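Local structure of D-isomer specific 2-hydroxyacid dehydrogenase family protein (Desulfovibrio vulgaris, 5TX7) at residues 199-205 with 226-232; 145-149 with 170-174. The protein probably catalyses the NAD-dependent interconversion of D-2-hydroxyacids and 2-oxoacids. One frame throughout, in Å; residues are numbered along the deposited sequence.

How the interactions relate
Both interactions lie at the start of parallel strands in the same seven-stranded sheet of the NAD-binding domain, their centres about 13 Å apart. Interaction 2 joins the turn leading into strand 150-154 to the start of strand 173-177; interaction 1 joins the end of helix 195-201 and the start of strand 204-207 to the turn and start of strand 231-235. The two pairs are neighbours, strand 150-154 lying beside strand 204-207. Each mixes buried apolar groups with a more exposed polar rim. In interaction 1 that rim carries a salt bridge and bridging waters, whereas interaction 2 is held across by two backbone bonds and borders the second subunit. They meet where Val-204 CG2 packs on Met-172 CE, at 3.8 Å.

Interaction 1 (199-205 with 226-232); sequences FTSADVV and SMRPGSY
Arg-228 reaches segment 199-205 through a bend at chi3 (-89°), which swings its guanidinium over the end of helix 195-201 toward Asp-203. The carboxylate is turned to meet it by chi1 of -61°, with CG anti to the carbonyl carbon. The resulting salt bridge is long, 3.3 Å from Arg-228 NE to Asp-203 OD1; NE approaches on the syn side, but the two planes stand 60° apart. Arg-228 NH2 adds a weak bond to Ser-201 O (2.8 Å), close to where the helix ends. Asp-203 OD2 turns instead to the backbone N of Thr-150.

Beneath this polar layer Met-227 SD lies at the edge of the Phe-199 ring, 3.8 Å from Phe-199 CD2, a Met-aromatic contact, and Met-227 CE touches Val-205 CG2 at 3.5 Å. Further on, strands 204-207 and 231-235 pair in parallel within a beta-alpha-beta unit of the Rossmann-type domain: Tyr-232 N donates to Asp-203 O (2.9 Å) and Val-205 N to Tyr-232 O (2.9 Å). Water links Asp-203 OD1 to Ser-231 OG, which itself donates to Arg-228 O (2.7 Å) across a type II turn. With Arg-228, this water and Thr-150 all directed at it, the Asp-203 carboxylate is probably stabilised in its charged form.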
loop_
_atom_site.group_PDB
_atom_site.type_symbol
_atom_site.label_atom_id
_atom_site.label_comp_id
_atom_site.label_asym_id
_atom_site.label_seq_id
_atom_site.Cartn_x
_atom_site.Cartn_y
_atom_site.Cartn_z
ATOM N N PHE A 199 -16.080 17.234 -2.515
ATOM C CA PHE A 199 -15.913 16.738 -3.904
ATOM C C PHE A 199 -15.218 17.700 -4.872
ATOM O O PHE A 199 -14.480 17.231 -5.745
ATOM C CB PHE A 199 -17.242 16.248 -4.496
ATOM C CG PHE A 199 -17.642 14.903 -3.986
ATOM C CD1 PHE A 199 -18.382 14.793 -2.817
ATOM C CD2 PHE A 199 -17.214 13.747 -4.625
ATOM C CE1 PHE A 199 -18.727 13.558 -2.308
ATOM C CE2 PHE A 199 -17.580 12.513 -4.138
ATOM C CZ PHE A 199 -18.326 12.418 -2.969
ATOM N N THR A 200 -15.412 19.021 -4.716
ATOM C CA THR A 200 -14.729 19.976 -5.580
ATOM C C THR A 200 -13.236 20.115 -5.220
ATOM O O THR A 200 -12.440 20.455 -6.079
ATOM C CB THR A 200 -15.392 21.391 -5.641
ATOM O OG1 THR A 200 -15.239 22.084 -4.411
ATOM C CG2 THR A 200 -16.845 21.338 -5.963
ATOM N N SER A 201 -12.868 19.858 -3.967
ATOM C CA SER A 201 -11.489 20.088 -3.492
ATOM C C SER A 201 -10.617 18.839 -3.375
ATOM O O SER A 201 -9.412 18.966 -3.325
ATOM C CB SER A 201 -11.515 20.762 -2.123
ATOM O OG SER A 201 -12.133 22.028 -2.217
ATOM N N ALA A 202 -11.216 17.651 -3.306
ATOM C CA ALA A 202 -10.477 16.418 -3.088
ATOM C C ALA A 202 -9.982 15.781 -4.379
ATOM O O ALA A 202 -10.724 15.655 -5.349
ATOM C CB ALA A 202 -11.338 15.421 -2.348
ATOM N N ASP A 203 -8.721 15.360 -4.342
ATOM C CA ASP A 203 -8.120 14.522 -5.378
ATOM C C ASP A 203 -8.380 13.035 -5.160
ATOM O O ASP A 203 -8.348 12.276 -6.114
ATOM C CB ASP A 203 -6.608 14.754 -5.435
ATOM C CG ASP A 203 -6.261 16.172 -5.779
ATOM O OD1 ASP A 203 -6.676 16.629 -6.854
ATOM O OD2 ASP A 203 -5.604 16.859 -4.952
ATOM N N VAL A 204 -8.555 12.631 -3.906
ATOM C CA VAL A 204 -8.939 11.279 -3.548
ATOM C C VAL A 204 -10.086 11.389 -2.573
ATOM O O VAL A 204 -9.981 12.100 -1.589
ATOM C CB VAL A 204 -7.809 10.515 -2.829
ATOM C CG1 VAL A 204 -8.248 9.081 -2.506
ATOM C CG2 VAL A 204 -6.538 10.533 -3.656
ATOM N N VAL A 205 -11.160 10.655 -2.830
ATOM C CA VAL A 205 -12.296 10.601 -1.940
ATOM C C VAL A 205 -12.411 9.190 -1.401
ATOM O O VAL A 205 -12.486 8.266 -2.194
ATOM C CB VAL A 205 -13.608 10.921 -2.692
ATOM C CG1 VAL A 205 -14.820 10.646 -1.804
ATOM C CG2 VAL A 205 -13.628 12.376 -3.084
ATOM N N SER A 226 -18.371 17.567 -10.465
ATOM C CA SER A 226 -17.678 18.615 -9.714
ATOM C C SER A 226 -16.201 18.312 -9.443
ATOM O O SER A 226 -15.451 19.210 -9.090
ATOM C CB SER A 226 -18.416 18.913 -8.388
ATOM O OG SER A 226 -18.059 18.015 -7.363
ATOM N N MET A 227 -15.791 17.059 -9.578
ATOM C CA MET A 227 -14.425 16.660 -9.206
ATOM C C MET A 227 -13.446 17.060 -10.292
ATOM O O MET A 227 -13.824 17.194 -11.464
ATOM C CB MET A 227 -14.326 15.157 -8.984
ATOM C CG MET A 227 -15.101 14.662 -7.773
ATOM S SD MET A 227 -14.858 12.907 -7.464
ATOM C CE MET A 227 -13.329 13.066 -6.537
ATOM N N ARG A 228 -12.200 17.263 -9.900
ATOM C CA ARG A 228 -11.128 17.505 -10.839
ATOM C C ARG A 228 -10.862 16.243 -11.659
ATOM O O ARG A 228 -10.893 15.132 -11.109
ATOM C CB ARG A 228 -9.858 17.906 -10.111
ATOM C CG ARG A 228 -9.941 19.269 -9.493
ATOM C CD ARG A 228 -8.539 19.786 -9.227
ATOM N NE ARG A 228 -8.066 19.392 -7.906
ATOM C CZ ARG A 228 -8.416 19.983 -6.763
ATOM N NH1 ARG A 228 -9.261 21.020 -6.733
ATOM N NH2 ARG A 228 -7.906 19.529 -5.621
ATOM N N PRO A 229 -10.581 16.408 -12.968
ATOM C CA PRO A 229 -10.241 15.237 -13.756
ATOM C C PRO A 229 -8.941 14.614 -13.273
ATOM O O PRO A 229 -8.034 15.340 -12.847
ATOM C CB PRO A 229 -10.113 15.788 -15.167
ATOM C CG PRO A 229 -9.741 17.191 -14.974
ATOM C CD PRO A 229 -10.443 17.638 -13.747
ATOM N N GLY A 230 -8.875 13.288 -13.303
ATOM C CA GLY A 230 -7.746 12.574 -12.744
ATOM C C GLY A 230 -7.884 12.181 -11.280
ATOM O O GLY A 230 -6.899 11.724 -10.669
ATOM N N SER A 231 -9.079 12.306 -10.708
ATOM C CA SER A 231 -9.282 11.994 -9.278
ATOM C C SER A 231 -9.556 10.514 -9.025
ATOM O O SER A 231 -9.801 9.727 -9.961
ATOM C CB SER A 231 -10.415 12.846 -8.703
ATOM O OG SER A 231 -10.049 14.232 -8.725
ATOM N N TYR A 232 -9.462 10.131 -7.750
ATOM C CA TYR A 232 -9.634 8.738 -7.327
ATOM C C TYR A 232 -10.791 8.611 -6.342
ATOM O O TYR A 232 -10.960 9.476 -5.480
ATOM C CB TYR A 232 -8.352 8.200 -6.690
ATOM C CG TYR A 232 -7.190 8.080 -7.645
ATOM C CD1 TYR A 232 -7.046 6.959 -8.468
ATOM C CD2 TYR A 232 -6.243 9.103 -7.763
ATOM C CE1 TYR A 232 -5.968 6.834 -9.342
ATOM C CE2 TYR A 232 -5.178 8.999 -8.647
ATOM C CZ TYR A 232 -5.045 7.872 -9.450
ATOM O OH TYR A 232 -3.971 7.773 -10.330
HETATM O O HOH W 1 -11.841 17.444 -7.184
HETATM O O HOH W 2 -13.088 20.939 -8.686
HETATM O O HOH W 3 -7.438 14.823 -8.793
HETATM O O HOH W 4 -5.632 12.540 -8.137
#

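Interaction 2 (145-149 with 170-174)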
loop_
_atom_site.group_PDB
_atom_site.type_symbol
_atom_site.label_atom_id
_atom_site.label_comp_id
_atom_site.label_asym_id
_atom_site.label_seq_id
_atom_site.Cartn_x
_atom_site.Cartn_y
_atom_site.Cartn_z
ATOM N N GLU A 145 2.490 9.900 -7.129
ATOM C CA GLU A 145 2.826 10.173 -5.747
ATOM C C GLU A 145 1.588 10.776 -5.111
ATOM O O GLU A 145 0.885 11.554 -5.764
ATOM C CB GLU A 145 3.964 11.179 -5.721
ATOM C CG GLU A 145 4.998 10.965 -4.645
ATOM C CD GLU A 145 6.107 12.015 -4.727
ATOM O OE1 GLU A 145 5.952 13.053 -4.050
ATOM O OE2 GLU A 145 7.103 11.836 -5.488
ATOM N N LEU A 146 1.313 10.427 -3.855
ATOM C CA LEU A 146 0.194 11.054 -3.132
ATOM C C LEU A 146 0.543 12.429 -2.565
ATOM O O LEU A 146 -0.364 13.196 -2.246
ATOM C CB LEU A 146 -0.319 10.132 -2.038
ATOM C CG LEU A 146 -0.826 8.769 -2.537
ATOM C CD1 LEU A 146 -1.184 7.865 -1.378
ATOM C CD2 LEU A 146 -2.029 8.888 -3.464
ATOM N N THR A 147 1.826 12.778 -2.505
ATOM C CA THR A 147 2.269 14.041 -1.916
ATOM C C THR A 147 1.606 15.232 -2.548
ATOM O O THR A 147 1.551 15.324 -3.762
ATOM C CB THR A 147 3.786 14.234 -2.040
ATOM O OG1 THR A 147 4.429 13.008 -1.703
ATOM C CG2 THR A 147 4.289 15.306 -1.082
ATOM N N GLY A 148 1.072 16.112 -1.702
ATOM C CA GLY A 148 0.367 17.307 -2.140
ATOM C C GLY A 148 -1.059 17.128 -2.654
ATOM O O GLY A 148 -1.724 18.121 -2.921
ATOM N N LYS A 149 -1.533 15.891 -2.794
ATOM C CA LYS A 149 -2.936 15.652 -3.112
ATOM C C LYS A 149 -3.816 15.853 -1.870
ATOM O O LYS A 149 -3.331 15.781 -0.747
ATOM C CB LYS A 149 -3.159 14.234 -3.656
ATOM C CG LYS A 149 -2.464 13.874 -4.958
ATOM C CD LYS A 149 -3.088 12.588 -5.515
ATOM C CE LYS A 149 -2.615 12.179 -6.905
ATOM N NZ LYS A 149 -2.301 13.308 -7.833
ATOM N N LEU A 170 1.536 10.461 4.583
ATOM C CA LEU A 170 1.948 10.374 3.181
ATOM C C LEU A 170 2.070 11.750 2.478
ATOM O O LEU A 170 2.193 11.799 1.255
ATOM C CB LEU A 170 0.959 9.497 2.401
ATOM C CG LEU A 170 0.905 8.032 2.800
ATOM C CD1 LEU A 170 -0.440 7.476 2.399
ATOM C CD2 LEU A 170 2.028 7.213 2.182
ATOM N N GLY A 171 1.993 12.854 3.218
ATOM C CA GLY A 171 2.083 14.204 2.641
ATOM C C GLY A 171 0.831 14.754 1.971
ATOM O O GLY A 171 0.931 15.695 1.200
ATOM N N MET A 172 -0.337 14.180 2.262
ATOM C CA MET A 172 -1.593 14.651 1.690
ATOM C C MET A 172 -2.235 15.682 2.616
ATOM O O MET A 172 -2.069 15.633 3.832
ATOM C CB MET A 172 -2.588 13.503 1.483
ATOM C CG MET A 172 -2.069 12.328 0.701
ATOM S SD MET A 172 -3.244 10.983 0.452
ATOM C CE MET A 172 -4.235 11.755 -0.837
ATOM N N ASN A 173 -2.981 16.602 2.018
ATOM C CA ASN A 173 -3.878 17.456 2.758
ATOM C C ASN A 173 -5.091 16.615 3.040
ATOM O O ASN A 173 -5.423 15.733 2.247
ATOM C CB ASN A 173 -4.293 18.665 1.937
ATOM C CG ASN A 173 -3.105 19.458 1.455
ATOM O OD1 ASN A 173 -2.442 20.088 2.236
ATOM N ND2 ASN A 173 -2.832 19.432 0.177
ATOM N N VAL A 174 -5.748 16.890 4.159
ATOM C CA VAL A 174 -6.928 16.155 4.581
ATOM C C VAL A 174 -8.089 17.133 4.772
ATOM O O VAL A 174 -7.935 18.202 5.357
ATOM C CB VAL A 174 -6.673 15.379 5.881
ATOM C CG1 VAL A 174 -7.888 14.566 6.279
ATOM C CG2 VAL A 174 -5.458 14.470 5.726
#
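Met-172 lies against the Leu-146 to Lys-149 turn, its chain extended at chi2 and then bent at chi3 (76°). Met-172 CG and SD both lie 3.9 Å from Leu-146 CB, and the bend carries Met-172 CE to Lys-149 CB, also at 3.9 Å. Leu-146 and Leu-170 run side by side, pointing the same way; with CG of Leu-146 anti to its carbonyl carbon (chi1 -60°), Leu-146 CD1 comes to 3.9 Å from Leu-170 CD1. Helix 100-116 adjoins both leucines, with Leu-111 against Leu-146 and Phe-108 against Leu-170.

The backbone fits a Schellman motif: Gly-171, with positive phi, is the C-prime residue ending helix 158-169, the helix that follows strand 150-154 in this Rossmann-type domain. Gly-171 O accepts from Gly-148 N (2.9 Å). Gly-148 itself belongs to a type II turn closed by Lys-149 N to Leu-146 O. Next, Asn-173 N donates to Lys-149 O (2.9 Å) as strand 173-177 begins.

The Lys-149 chain leads away from residues 170-174, and NZ forms a salt bridge with Glu-144. At the other end Thr-147 OG1 donates to Glu-145 OE1 (2.8 Å) on its anti side, and Glu-145 OE2 is hydrogen-bonded to Ser-291 OG of the second subunit.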